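Local coordinates for binding domain (Hc) of Paraclostridial Mosquitocidal Protein 1 (Paraclostridium bifermentans, PDB 6HOX) that serves as the receptor-binding part of a botulinum-like neurotoxin that targets Anopheles mosquitoes, taking part in epithelial transcytosis and nerve-cell targeting, at residues F27-E32 / S71-Q76; D34-L39 / T44-K49; N103-L108 / F296-F301; L150-S155 / L303-Y308. All coordinates share one frame; numbering follows the deposited sequence.

Contacts 1 and 2 lie side by side in the N-terminal subdomain, their centres about 5 Å apart, and share two sheets: strands 25-32 and 35-38 are neighbours in one, 73-75 and 46-48 in the other. Contact 1 is buried and wholly apolar. Contact 2, only partly buried, adds a carboxylate, a threonine and a bridging water to its aliphatic packing. Contacts 3 and 4, more than 30 Å from both when measured between centres, join the N-terminal to the C-terminal subdomain through the hairpin of strands 295-297 and 302-305. Each presents a phenylalanine from the N-terminal side, at the surface in contact 3 and buried in contact 4.

Contact 1: F27-E32 / S71-Q76; sequences FSLGVE and SSIIVQ
Phe27 and Val75 meet from opposite directions, the ring closing obliquely on both methyls of the valine. Phe27 CE1 lies 3.9 Å from Val75 CG1, and Phe27 CZ is 4.1 Å from Val75 CG2, so CE1 and CZ of the ring each meet one valine methyl. Phe27 CG is anti to its backbone N (chi1 -180°), which carries the ring across the gap. Two residues along each strand, Leu29 and Ile73 reach tip to tip, with 4.2 Å between Leu29 CD2 and Ile73 CD1. The CA atoms of this second pair stand 10.0 Å apart, and no hydrogen bond crosses. That spacing is evidence of two sheets packed face to face, as in the jelly-roll sandwich of clostridial toxin HCN subdomains: strand 25-32 belongs to one layer and strand 73-75 to the other. The four touching residues are all buried, with Leu46, Ile63 and Phe207 packed around them. Away from this tight seam the other residues make no contact across the two segments. Buried Ser28 bonds through OG to Asn225, and partly exposed Ile74 packs on Ile206. On the solvent side, exposed Glu32 forms a salt bridge with Lys37, and Gln76 is likewise exposed.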
loop_
_atom_site.group_PDB
_atom_site.type_symbol
_atom_site.label_atom_id
_atom_site.label_comp_id
_atom_site.label_asym_id
_atom_site.label_seq_id
_atom_site.Cartn_x
_atom_site.Cartn_y
_atom_site.Cartn_z
ATOM N N PHE A 27 8.706 -5.637 -21.629
ATOM C CA PHE A 27 7.383 -5.037 -21.616
ATOM C C PHE A 27 7.161 -4.346 -20.271
ATOM O O PHE A 27 7.450 -4.926 -19.247
ATOM C CB PHE A 27 6.309 -6.108 -21.820
ATOM C CG PHE A 27 4.898 -5.584 -21.832
ATOM C CD1 PHE A 27 4.398 -4.928 -22.945
ATOM C CD2 PHE A 27 4.070 -5.731 -20.723
ATOM C CE1 PHE A 27 3.102 -4.438 -22.948
ATOM C CE2 PHE A 27 2.764 -5.257 -20.731
ATOM C CZ PHE A 27 2.285 -4.602 -21.838
ATOM N N SER A 28 6.600 -3.135 -20.297
ATOM C CA SER A 28 6.278 -2.417 -19.069
ATOM C C SER A 28 5.041 -1.548 -19.288
ATOM O O SER A 28 5.104 -0.523 -19.968
ATOM C CB SER A 28 7.438 -1.598 -18.591
ATOM O OG SER A 28 7.086 -0.885 -17.421
ATOM N N LEU A 29 3.931 -1.938 -18.657
ATOM C CA LEU A 29 2.665 -1.280 -18.875
ATOM C C LEU A 29 2.483 -0.200 -17.807
ATOM O O LEU A 29 2.511 -0.498 -16.607
ATOM C CB LEU A 29 1.539 -2.312 -18.789
ATOM C CG LEU A 29 0.126 -1.773 -18.948
ATOM C CD1 LEU A 29 -0.121 -1.285 -20.362
ATOM C CD2 LEU A 29 -0.892 -2.833 -18.565
ATOM N N GLY A 30 2.264 1.035 -18.267
ATOM C CA GLY A 30 2.056 2.155 -17.372
ATOM C C GLY A 30 1.466 3.338 -18.104
ATOM O O GLY A 30 0.997 3.212 -19.251
ATOM N N VAL A 31 1.496 4.491 -17.432
ATOM C CA VAL A 31 0.947 5.719 -17.960
ATOM C C VAL A 31 2.109 6.675 -18.174
ATOM O O VAL A 31 2.932 6.824 -17.298
ATOM C CB VAL A 31 -0.078 6.352 -17.000
ATOM C CG1 VAL A 31 -0.527 7.731 -17.475
ATOM C CG2 VAL A 31 -1.268 5.433 -16.773
ATOM N N GLU A 32 2.125 7.347 -19.320
ATOM C CA GLU A 32 3.053 8.437 -19.529
ATOM C C GLU A 32 2.362 9.527 -20.343
ATOM O O GLU A 32 1.757 9.237 -21.354
ATOM C CB GLU A 32 4.289 7.936 -20.265
ATOM C CG GLU A 32 5.447 8.905 -20.215
ATOM C CD GLU A 32 6.414 8.649 -21.347
ATOM O OE1 GLU A 32 7.577 8.274 -21.060
ATOM O OE2 GLU A 32 5.982 8.783 -22.511
ATOM N N SER A 71 -13.727 -2.131 -20.370
ATOM C CA SER A 71 -12.589 -1.861 -19.512
ATOM C C SER A 71 -11.581 -3.008 -19.631
ATOM O O SER A 71 -11.497 -3.868 -18.758
ATOM C CB SER A 71 -13.046 -1.626 -18.089
ATOM O OG SER A 71 -12.079 -0.868 -17.373
ATOM N N SER A 72 -10.810 -3.001 -20.717
ATOM C CA SER A 72 -9.822 -4.022 -20.969
ATOM C C SER A 72 -8.681 -3.453 -21.811
ATOM O O SER A 72 -8.879 -2.461 -22.537
ATOM C CB SER A 72 -10.435 -5.196 -21.662
ATOM O OG SER A 72 -10.778 -4.841 -22.995
ATOM N N ILE A 73 -7.507 -4.097 -21.687
ATOM C CA ILE A 73 -6.337 -3.876 -22.490
ATOM C C ILE A 73 -5.909 -5.229 -23.074
ATOM O O ILE A 73 -5.773 -6.223 -22.348
ATOM C CB ILE A 73 -5.190 -3.238 -21.683
ATOM C CG1 ILE A 73 -5.639 -2.002 -20.917
ATOM C CG2 ILE A 73 -3.991 -2.917 -22.570
ATOM C CD1 ILE A 73 -4.615 -1.513 -19.914
ATOM N N ILE A 74 -5.712 -5.244 -24.394
ATOM C CA ILE A 74 -5.309 -6.406 -25.154
ATOM C C ILE A 74 -3.922 -6.145 -25.734
ATOM O O ILE A 74 -3.681 -5.136 -26.398
ATOM C CB ILE A 74 -6.349 -6.685 -26.255
ATOM C CG1 ILE A 74 -7.751 -6.780 -25.639
ATOM C CG2 ILE A 74 -5.953 -7.901 -27.087
ATOM C CD1 ILE A 74 -8.773 -7.557 -26.437
ATOM N N VAL A 75 -3.011 -7.076 -25.473
ATOM C CA VAL A 75 -1.655 -6.988 -25.922
ATOM C C VAL A 75 -1.383 -8.229 -26.763
ATOM O O VAL A 75 -1.402 -9.347 -26.239
ATOM C CB VAL A 75 -0.694 -6.895 -24.728
ATOM C CG1 VAL A 75 0.741 -6.677 -25.186
ATOM C CG2 VAL A 75 -1.137 -5.817 -23.740
ATOM N N GLN A 76 -1.163 -8.021 -28.066
ATOM C CA GLN A 76 -0.686 -9.064 -28.956
ATOM C C GLN A 76 0.750 -9.389 -28.545
ATOM O O GLN A 76 1.544 -8.492 -28.301
ATOM C CB GLN A 76 -0.736 -8.625 -30.428
ATOM C CG GLN A 76 -2.134 -8.354 -30.964
ATOM C CD GLN A 76 -3.111 -9.476 -30.701
ATOM O OE1 GLN A 76 -2.856 -10.645 -31.008
ATOM N NE2 GLN A 76 -4.245 -9.120 -30.114
#

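Contact 2: D34-L39 / T44-K49; sequences DKIKDL and TNLEVK
From Ile36 facing Val48 down to Asp38 facing Thr44, strands 35-38 and 46-48 run antiparallel at 159°. Their axes approach to 8.3 Å, and no direct main-chain bond joins them. They converge toward the connecting turn, where the CA atoms of Asp38 and Thr44 are 5.8 Å apart. There a water bridges the backbones, accepting from Asp38 N at 3.0 Å and donating to Thr44 O at 3.2 Å. Asp38 holds its CG anti to the backbone N (chi1 168°), which brings OD2 to two donors of one residue. Thr44 OG1 gives a short 2.5 Å bond to Asp38 OD2 from above the carboxylate plane, and Thr44 N, at 3.0 Å and 162°, reaches the anti lone pair of Asp38 OD2. The other oxygen, OD1, accepts from Ser28 N and Ser40 OG, so both carboxylate oxygens are held, each by two donors. Farther from the turn the chemistry is aliphatic: Ile36 CD1 lies 3.7 Å from Val48 CG1, the two side chains crossing obliquely, while Leu46 CD1 presses on the backbone at Lys37 C, 3.6 Å away. Successive strands that face each other by side chains and belong to different sheets form a beta-arch, here linking the two layers of the HCN sandwich.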
loop_
_atom_site.group_PDB
_atom_site.type_symbol
_atom_site.label_atom_id
_atom_site.label_comp_id
_atom_site.label_asym_id
_atom_site.label_seq_id
_atom_site.Cartn_x
_atom_site.Cartn_y
_atom_site.Cartn_z
ATOM N N ASP A 34 -0.408 11.219 -19.943
ATOM C CA ASP A 34 -1.864 11.055 -20.083
ATOM C C ASP A 34 -2.249 9.855 -20.950
ATOM O O ASP A 34 -3.405 9.764 -21.313
ATOM C CB ASP A 34 -2.537 12.250 -20.768
ATOM C CG ASP A 34 -2.361 13.571 -20.044
ATOM O OD1 ASP A 34 -2.127 13.541 -18.806
ATOM O OD2 ASP A 34 -2.462 14.623 -20.727
ATOM N N LYS A 35 -1.305 8.973 -21.299
ATOM C CA LYS A 35 -1.597 7.821 -22.161
ATOM C C LYS A 35 -0.983 6.555 -21.559
ATOM O O LYS A 35 0.097 6.586 -21.014
ATOM C CB LYS A 35 -1.020 7.988 -23.570
ATOM C CG LYS A 35 -1.922 8.647 -24.599
ATOM C CD LYS A 35 -1.516 8.311 -26.018
ATOM C CE LYS A 35 -2.138 7.033 -26.535
ATOM N NZ LYS A 35 -3.448 7.293 -27.183
ATOM N N ILE A 36 -1.685 5.444 -21.762
ATOM C CA ILE A 36 -1.241 4.110 -21.431
ATOM C C ILE A 36 -0.345 3.619 -22.575
ATOM O O ILE A 36 -0.736 3.656 -23.746
ATOM C CB ILE A 36 -2.481 3.224 -21.169
ATOM C CG1 ILE A 36 -3.270 3.761 -19.972
ATOM C CG2 ILE A 36 -2.090 1.761 -20.994
ATOM C CD1 ILE A 36 -4.719 3.345 -19.929
ATOM N N LYS A 37 0.878 3.213 -22.226
ATOM C CA LYS A 37 1.907 2.806 -23.189
ATOM C C LYS A 37 2.714 1.637 -22.623
ATOM O O LYS A 37 2.683 1.370 -21.419
ATOM C CB LYS A 37 2.922 3.926 -23.453
ATOM C CG LYS A 37 2.343 5.305 -23.737
ATOM C CD LYS A 37 3.420 6.339 -24.002
ATOM C CE LYS A 37 2.876 7.747 -24.128
ATOM N NZ LYS A 37 3.964 8.749 -24.166
ATOM N N ASP A 38 3.469 0.989 -23.508
ATOM C CA ASP A 38 4.588 0.164 -23.127
ATOM C C ASP A 38 5.767 1.106 -22.867
ATOM O O ASP A 38 6.210 1.819 -23.751
ATOM C CB ASP A 38 4.883 -0.879 -24.204
ATOM C CG ASP A 38 6.205 -1.597 -24.044
ATOM O OD1 ASP A 38 6.706 -1.625 -22.910
ATOM O OD2 ASP A 38 6.712 -2.137 -25.068
ATOM N N LEU A 39 6.232 1.134 -21.624
ATOM C CA LEU A 39 7.251 2.073 -21.190
ATOM C C LEU A 39 8.652 1.494 -21.397
ATOM O O LEU A 39 9.610 2.183 -21.154
ATOM C CB LEU A 39 7.038 2.373 -19.707
ATOM C CG LEU A 39 5.712 3.013 -19.312
ATOM C CD1 LEU A 39 5.664 3.206 -17.809
ATOM C CD2 LEU A 39 5.518 4.348 -20.014
ATOM N N THR A 44 5.558 -1.946 -27.807
ATOM C CA THR A 44 4.625 -3.063 -27.968
ATOM C C THR A 44 3.235 -2.525 -28.294
ATOM O O THR A 44 2.804 -1.565 -27.671
ATOM C CB THR A 44 4.476 -3.901 -26.695
ATOM O OG1 THR A 44 5.778 -4.218 -26.203
ATOM C CG2 THR A 44 3.671 -5.159 -26.927
ATOM N N ASN A 45 2.525 -3.188 -29.215
ATOM C CA ASN A 45 1.218 -2.723 -29.639
ATOM C C ASN A 45 0.146 -3.110 -28.607
ATOM O O ASN A 45 -0.038 -4.279 -28.306
ATOM C CB ASN A 45 0.844 -3.275 -31.008
ATOM C CG ASN A 45 -0.398 -2.609 -31.553
ATOM O OD1 ASN A 45 -1.392 -3.281 -31.815
ATOM N ND2 ASN A 45 -0.358 -1.292 -31.682
ATOM N N LEU A 46 -0.551 -2.099 -28.082
ATOM C CA LEU A 46 -1.634 -2.252 -27.109
ATOM C C LEU A 46 -2.937 -1.789 -27.745
ATOM O O LEU A 46 -2.958 -0.793 -28.466
ATOM C CB LEU A 46 -1.430 -1.354 -25.879
ATOM C CG LEU A 46 -0.019 -1.167 -25.355
ATOM C CD1 LEU A 46 -0.014 -0.082 -24.297
ATOM C CD2 LEU A 46 0.516 -2.457 -24.772
ATOM N N GLU A 47 -4.031 -2.418 -27.336
ATOM C CA GLU A 47 -5.348 -1.899 -27.585
ATOM C C GLU A 47 -5.994 -1.608 -26.225
ATOM O O GLU A 47 -6.357 -2.514 -25.492
ATOM C CB GLU A 47 -6.153 -2.884 -28.434
ATOM C CG GLU A 47 -7.458 -2.297 -28.962
ATOM C CD GLU A 47 -8.415 -3.326 -29.544
ATOM O OE1 GLU A 47 -8.068 -3.882 -30.606
ATOM O OE2 GLU A 47 -9.475 -3.607 -28.905
ATOM N N VAL A 48 -6.114 -0.319 -25.905
ATOM C CA VAL A 48 -6.721 0.137 -24.686
ATOM C C VAL A 48 -8.152 0.564 -25.004
ATOM O O VAL A 48 -8.357 1.532 -25.736
ATOM C CB VAL A 48 -5.940 1.306 -24.068
ATOM C CG1 VAL A 48 -6.595 1.785 -22.775
ATOM C CG2 VAL A 48 -4.484 0.954 -23.843
ATOM N N LYS A 49 -9.126 -0.146 -24.437
ATOM C CA LYS A 49 -10.521 0.146 -24.731
ATOM C C LYS A 49 -10.990 1.342 -23.888
ATOM O O LYS A 49 -10.342 1.721 -22.911
ATOM C CB LYS A 49 -11.354 -1.122 -24.543
ATOM C CG LYS A 49 -11.005 -2.246 -25.507
ATOM C CD LYS A 49 -12.080 -3.312 -25.562
ATOM C CE LYS A 49 -13.321 -2.890 -26.325
ATOM N NZ LYS A 49 -13.027 -2.671 -27.762
HETATM O O HOH W 1 3.183 1.388 -26.424
#

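Contact 3: N103-L108 / F296-F301; sequences NDFIDL and FNVSSF
Phe105 gives up more surface here than any other residue, and its ring is directed at Val298 and Ser299. The closest approach is 3.4 Å, from Phe105 CE1 to Val298 CG1, which is tight for two carbons; Phe105 CZ is 4.0 Å from the same methyl. The valine arrives obliquely, with CE1 and CZ the ring atoms nearest its CG1. Val298 has CG1 roughly anti to its backbone N (chi1 156°), and this branch meets Phe105 while the side chain also packs on Ile304 of the partner strand. Ser299 contributes its methylene: CB sits 4.3 Å from Phe105 CZ, again obliquely. No hydrogen bond crosses, and the CA atoms of Phe105 and Val298 remain 9.4 Å apart, so the link rests on one aromatic side chain spanning the gap. It spans two subdomains, since Phe105 lies in the lectin-like HCN part and Val298 in the trefoil-family HCC part. Each partner sits on a local turn. Phe105 belongs to the 3-10 segment 103-106, with Leu108 N bonded to Phe105 O at 3.0 Å, and nearby Asp107 binds the backbone N atoms of Arg213 and Asn214. Val298 stands where the chain turns a corner, next to strand 295-297; beyond it, Phe301 N makes a weak 3.4 Å bond to Ser299 OG. All three touching residues are partly exposed, and each also touches a neighbouring molecule in the crystal.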
loop_
_atom_site.group_PDB
_atom_site.type_symbol
_atom_site.label_atom_id
_atom_site.label_comp_id
_atom_site.label_asym_id
_atom_site.label_seq_id
_atom_site.Cartn_x
_atom_site.Cartn_y
_atom_site.Cartn_z
ATOM N N ASN A 103 -19.871 -6.991 -0.675
ATOM C CA ASN A 103 -20.153 -7.187 -2.109
ATOM C C ASN A 103 -19.262 -8.285 -2.706
ATOM O O ASN A 103 -19.702 -8.957 -3.641
ATOM C CB ASN A 103 -19.997 -5.917 -2.943
ATOM C CG ASN A 103 -20.875 -4.792 -2.452
ATOM O OD1 ASN A 103 -20.778 -4.395 -1.291
ATOM N ND2 ASN A 103 -21.716 -4.265 -3.324
ATOM N N ASP A 104 -18.045 -8.462 -2.164
ATOM C CA ASP A 104 -17.095 -9.455 -2.631
ATOM C C ASP A 104 -17.525 -10.890 -2.305
ATOM O O ASP A 104 -16.950 -11.830 -2.860
ATOM C CB ASP A 104 -15.712 -9.274 -2.015
ATOM C CG ASP A 104 -14.981 -8.023 -2.465
ATOM O OD1 ASP A 104 -15.236 -7.545 -3.613
ATOM O OD2 ASP A 104 -14.151 -7.544 -1.662
ATOM N N PHE A 105 -18.487 -11.071 -1.391
ATOM C CA PHE A 105 -18.829 -12.412 -0.891
ATOM C C PHE A 105 -19.707 -13.138 -1.920
ATOM O O PHE A 105 -19.823 -14.359 -1.880
ATOM C CB PHE A 105 -19.422 -12.330 0.518
ATOM C CG PHE A 105 -18.397 -12.370 1.626
ATOM C CD1 PHE A 105 -17.598 -11.273 1.897
ATOM C CD2 PHE A 105 -18.211 -13.517 2.388
ATOM C CE1 PHE A 105 -16.650 -11.314 2.909
ATOM C CE2 PHE A 105 -17.267 -13.559 3.404
ATOM C CZ PHE A 105 -16.488 -12.453 3.664
ATOM N N ILE A 106 -20.281 -12.387 -2.866
ATOM C CA ILE A 106 -20.993 -12.956 -3.999
ATOM C C ILE A 106 -20.024 -13.776 -4.867
ATOM O O ILE A 106 -20.465 -14.584 -5.654
ATOM C CB ILE A 106 -21.710 -11.875 -4.832
ATOM C CG1 ILE A 106 -22.770 -12.496 -5.746
ATOM C CG2 ILE A 106 -20.722 -11.044 -5.637
ATOM C CD1 ILE A 106 -23.515 -11.493 -6.600
ATOM N N ASP A 107 -18.715 -13.558 -4.698
ATOM C CA ASP A 107 -17.676 -14.245 -5.439
ATOM C C ASP A 107 -16.885 -15.176 -4.514
ATOM O O ASP A 107 -15.767 -15.574 -4.848
ATOM C CB ASP A 107 -16.740 -13.233 -6.108
ATOM C CG ASP A 107 -17.411 -12.491 -7.237
ATOM O OD1 ASP A 107 -18.132 -13.156 -8.013
ATOM O OD2 ASP A 107 -17.221 -11.256 -7.325
ATOM N N LEU A 108 -17.473 -15.543 -3.371
ATOM C CA LEU A 108 -16.817 -16.406 -2.406
ATOM C C LEU A 108 -16.478 -17.730 -3.104
ATOM O O LEU A 108 -17.321 -18.303 -3.774
ATOM C CB LEU A 108 -17.754 -16.601 -1.206
ATOM C CG LEU A 108 -17.228 -17.442 -0.041
ATOM C CD1 LEU A 108 -15.761 -17.173 0.245
ATOM C CD2 LEU A 108 -18.047 -17.188 1.214
ATOM N N PHE A 296 -15.454 -3.170 12.824
ATOM C CA PHE A 296 -16.701 -3.699 12.313
ATOM C C PHE A 296 -16.453 -5.098 11.753
ATOM O O PHE A 296 -15.303 -5.547 11.598
ATOM C CB PHE A 296 -17.331 -2.774 11.267
ATOM C CG PHE A 296 -16.496 -2.498 10.041
ATOM C CD1 PHE A 296 -15.547 -1.483 10.041
ATOM C CD2 PHE A 296 -16.680 -3.225 8.875
ATOM C CE1 PHE A 296 -14.794 -1.210 8.907
ATOM C CE2 PHE A 296 -15.911 -2.967 7.748
ATOM C CZ PHE A 296 -14.968 -1.964 7.763
ATOM N N ASN A 297 -17.562 -5.785 11.471
ATOM C CA ASN A 297 -17.553 -7.150 10.998
ATOM C C ASN A 297 -17.910 -7.155 9.513
ATOM O O ASN A 297 -18.903 -6.556 9.107
ATOM C CB ASN A 297 -18.525 -8.016 11.804
ATOM C CG ASN A 297 -17.904 -8.545 13.075
ATOM O OD1 ASN A 297 -17.000 -9.380 13.033
ATOM N ND2 ASN A 297 -18.381 -8.062 14.209
ATOM N N VAL A 298 -17.089 -7.836 8.713
ATOM C CA VAL A 298 -17.435 -8.098 7.324
ATOM C C VAL A 298 -18.095 -9.480 7.265
ATOM O O VAL A 298 -19.091 -9.665 6.573
ATOM C CB VAL A 298 -16.214 -7.955 6.395
ATOM C CG1 VAL A 298 -16.367 -8.748 5.103
ATOM C CG2 VAL A 298 -15.962 -6.493 6.084
ATOM N N SER A 299 -17.519 -10.429 8.004
ATOM C CA SER A 299 -18.200 -11.633 8.459
ATOM C C SER A 299 -17.994 -11.760 9.971
ATOM O O SER A 299 -17.289 -10.951 10.575
ATOM C CB SER A 299 -17.693 -12.851 7.734
ATOM O OG SER A 299 -16.307 -13.031 7.972
ATOM N N SER A 300 -18.597 -12.788 10.573
ATOM C CA SER A 300 -18.415 -13.072 11.995
ATOM C C SER A 300 -16.944 -13.394 12.306
ATOM O O SER A 300 -16.495 -13.170 13.416
ATOM C CB SER A 300 -19.344 -14.177 12.451
ATOM O OG SER A 300 -19.457 -15.198 11.469
ATOM N N PHE A 301 -16.190 -13.878 11.313
ATOM C CA PHE A 301 -14.822 -14.330 11.513
ATOM C C PHE A 301 -13.780 -13.259 11.149
ATOM O O PHE A 301 -12.601 -13.486 11.389
ATOM C CB PHE A 301 -14.566 -15.596 10.690
#

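Contact 4: L150-S155 / L303-Y308; sequences LTFSNS and LIPYLY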
loop_
_atom_site.group_PDB
_atom_site.type_symbol
_atom_site.label_atom_id
_atom_site.label_comp_id
_atom_site.label_asym_id
_atom_site.label_seq_id
_atom_site.Cartn_x
_atom_site.Cartn_y
_atom_site.Cartn_z
ATOM N N LEU A 150 -3.215 -15.842 2.639
ATOM C CA LEU A 150 -3.147 -14.803 3.650
ATOM C C LEU A 150 -4.540 -14.611 4.250
ATOM O O LEU A 150 -5.541 -14.842 3.576
ATOM C CB LEU A 150 -2.623 -13.517 3.006
ATOM C CG LEU A 150 -1.188 -13.605 2.487
ATOM C CD1 LEU A 150 -0.972 -12.710 1.291
ATOM C CD2 LEU A 150 -0.208 -13.243 3.571
ATOM N N THR A 151 -4.568 -14.211 5.528
ATOM C CA THR A 151 -5.784 -13.933 6.273
ATOM C C THR A 151 -5.729 -12.479 6.723
ATOM O O THR A 151 -4.653 -11.985 7.056
ATOM C CB THR A 151 -5.926 -14.817 7.517
ATOM O OG1 THR A 151 -4.890 -14.396 8.402
ATOM C CG2 THR A 151 -5.813 -16.299 7.227
ATOM N N PHE A 152 -6.887 -11.815 6.722
ATOM C CA PHE A 152 -6.943 -10.408 7.050
ATOM C C PHE A 152 -6.298 -10.169 8.427
ATOM O O PHE A 152 -5.396 -9.343 8.546
ATOM C CB PHE A 152 -8.377 -9.895 6.967
ATOM C CG PHE A 152 -8.472 -8.395 7.066
ATOM C CD1 PHE A 152 -8.563 -7.774 8.301
ATOM C CD2 PHE A 152 -8.438 -7.599 5.928
ATOM C CE1 PHE A 152 -8.648 -6.391 8.388
ATOM C CE2 PHE A 152 -8.511 -6.219 6.021
ATOM C CZ PHE A 152 -8.624 -5.616 7.251
ATOM N N SER A 153 -6.726 -10.941 9.434
ATOM C CA SER A 153 -6.320 -10.770 10.845
ATOM C C SER A 153 -4.797 -10.708 10.996
ATOM O O SER A 153 -4.284 -9.885 11.742
ATOM C CB SER A 153 -6.873 -11.876 11.703
ATOM O OG SER A 153 -8.272 -12.006 11.526
ATOM N N ASN A 154 -4.088 -11.594 10.290
ATOM C CA ASN A 154 -2.669 -11.834 10.517
ATOM C C ASN A 154 -1.792 -11.018 9.551
ATOM O O ASN A 154 -0.657 -10.709 9.883
ATOM C CB ASN A 154 -2.368 -13.331 10.424
ATOM C CG ASN A 154 -3.270 -14.151 11.325
ATOM O OD1 ASN A 154 -3.903 -15.106 10.877
ATOM N ND2 ASN A 154 -3.350 -13.777 12.595
ATOM N N SER A 155 -2.315 -10.670 8.368
ATOM C CA SER A 155 -1.493 -10.079 7.283
ATOM C C SER A 155 -2.056 -8.744 6.782
ATOM O O SER A 155 -1.514 -8.210 5.814
ATOM C CB SER A 155 -1.355 -11.040 6.113
ATOM O OG SER A 155 -0.361 -12.028 6.372
ATOM N N LEU A 303 -12.809 -9.162 11.596
ATOM C CA LEU A 303 -12.916 -7.829 12.169
ATOM C C LEU A 303 -12.048 -6.851 11.363
ATOM O O LEU A 303 -10.883 -7.088 11.154
ATOM C CB LEU A 303 -12.446 -7.874 13.626
ATOM C CG LEU A 303 -13.524 -8.175 14.665
ATOM C CD1 LEU A 303 -14.054 -9.593 14.508
ATOM C CD2 LEU A 303 -12.974 -7.972 16.066
ATOM N N ILE A 304 -12.631 -5.721 10.966
ATOM C CA ILE A 304 -11.924 -4.694 10.231
ATOM C C ILE A 304 -11.900 -3.426 11.081
ATOM O O ILE A 304 -12.924 -3.046 11.651
ATOM C CB ILE A 304 -12.588 -4.478 8.858
ATOM C CG1 ILE A 304 -12.638 -5.800 8.083
ATOM C CG2 ILE A 304 -11.902 -3.356 8.075
ATOM C CD1 ILE A 304 -12.719 -5.648 6.593
ATOM N N PRO A 305 -10.740 -2.734 11.194
ATOM C CA PRO A 305 -10.670 -1.476 11.934
ATOM C C PRO A 305 -11.336 -0.364 11.130
ATOM O O PRO A 305 -11.204 -0.314 9.900
ATOM C CB PRO A 305 -9.168 -1.200 12.057
ATOM C CG PRO A 305 -8.612 -1.833 10.793
ATOM C CD PRO A 305 -9.440 -3.093 10.609
ATOM N N TYR A 306 -12.040 0.513 11.834
ATOM C CA TYR A 306 -12.492 1.753 11.260
ATOM C C TYR A 306 -11.277 2.661 11.038
ATOM O O TYR A 306 -10.416 2.754 11.908
ATOM C CB TYR A 306 -13.491 2.459 12.185
ATOM C CG TYR A 306 -14.894 1.922 12.133
ATOM C CD1 TYR A 306 -15.787 2.368 11.179
ATOM C CD2 TYR A 306 -15.330 0.975 13.051
ATOM C CE1 TYR A 306 -17.077 1.868 11.120
ATOM C CE2 TYR A 306 -16.620 0.477 13.017
ATOM C CZ TYR A 306 -17.496 0.924 12.045
ATOM O OH TYR A 306 -18.763 0.421 11.981
ATOM N N LEU A 307 -11.241 3.349 9.890
ATOM C CA LEU A 307 -10.212 4.357 9.603
ATOM C C LEU A 307 -10.816 5.761 9.544
ATOM O O LEU A 307 -10.108 6.728 9.817
ATOM C CB LEU A 307 -9.536 4.061 8.258
ATOM C CG LEU A 307 -8.909 2.678 8.097
ATOM C CD1 LEU A 307 -8.280 2.553 6.728
ATOM C CD2 LEU A 307 -7.890 2.397 9.176
ATOM N N TYR A 308 -12.078 5.876 9.108
ATOM C CA TYR A 308 -12.704 7.184 8.850
ATOM C C TYR A 308 -13.570 7.635 10.050
ATOM O O TYR A 308 -13.698 8.842 10.300
ATOM C CB TYR A 308 -13.571 7.154 7.587
ATOM C CG TYR A 308 -12.995 6.564 6.313
ATOM C CD1 TYR A 308 -11.637 6.566 6.017
ATOM C CD2 TYR A 308 -13.850 6.044 5.353
ATOM C CE1 TYR A 308 -11.149 6.024 4.829
ATOM C CE2 TYR A 308 -13.384 5.517 4.159
ATOM C CZ TYR A 308 -12.029 5.519 3.884
ATOM O OH TYR A 308 -11.600 4.997 2.698
#
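The junction between the two receptor-binding subdomains is bridged here by Phe152, from the short helix 152-155 of HCN, lying against Ile304, Pro305 and the carbonyl of Leu303 on strand 302-305 of HCC. Phe152 keeps its CG anti to the backbone N (chi1 -170°), extending the ring away from the helix toward the strand. Ile304 covers one face, its side chain crossing that of Phe152 at about a right angle. The evidence is the spread of its atoms: Ile304 CG1 is 4.0 Å from Phe152 CE1, and Ile304 CD1 stands 4.1 Å above the ring plane, offset toward the rim. Pro305 approaches differently, setting CD at the ring edge 4.1 Å from Phe152 CE1. The carbonyl of Leu303 completes the trio, with its O 3.6 Å from Phe152 CE1 in an oblique approach. CE1 is the ring atom nearest all three residues, Ile304 also reaches CZ, and no hydrogen bond spans the segments. Phe152 also stacks with the ring of Phe156. Behind it, Thr151 occupies the N-cap position of the helix, and Thr151 OG1 donates to Asn154 OD1 at 2.8 Å from above the carbonyl plane. Past the strand, Leu307 N and Tyr308 N bond to the carboxylate of Glu446, the C-terminal residue. The result is a largely buried, mainly apolar contact joining a lectin-like jelly roll to a beta-trefoil, as in the receptor-binding domains of clostridial neurotoxins.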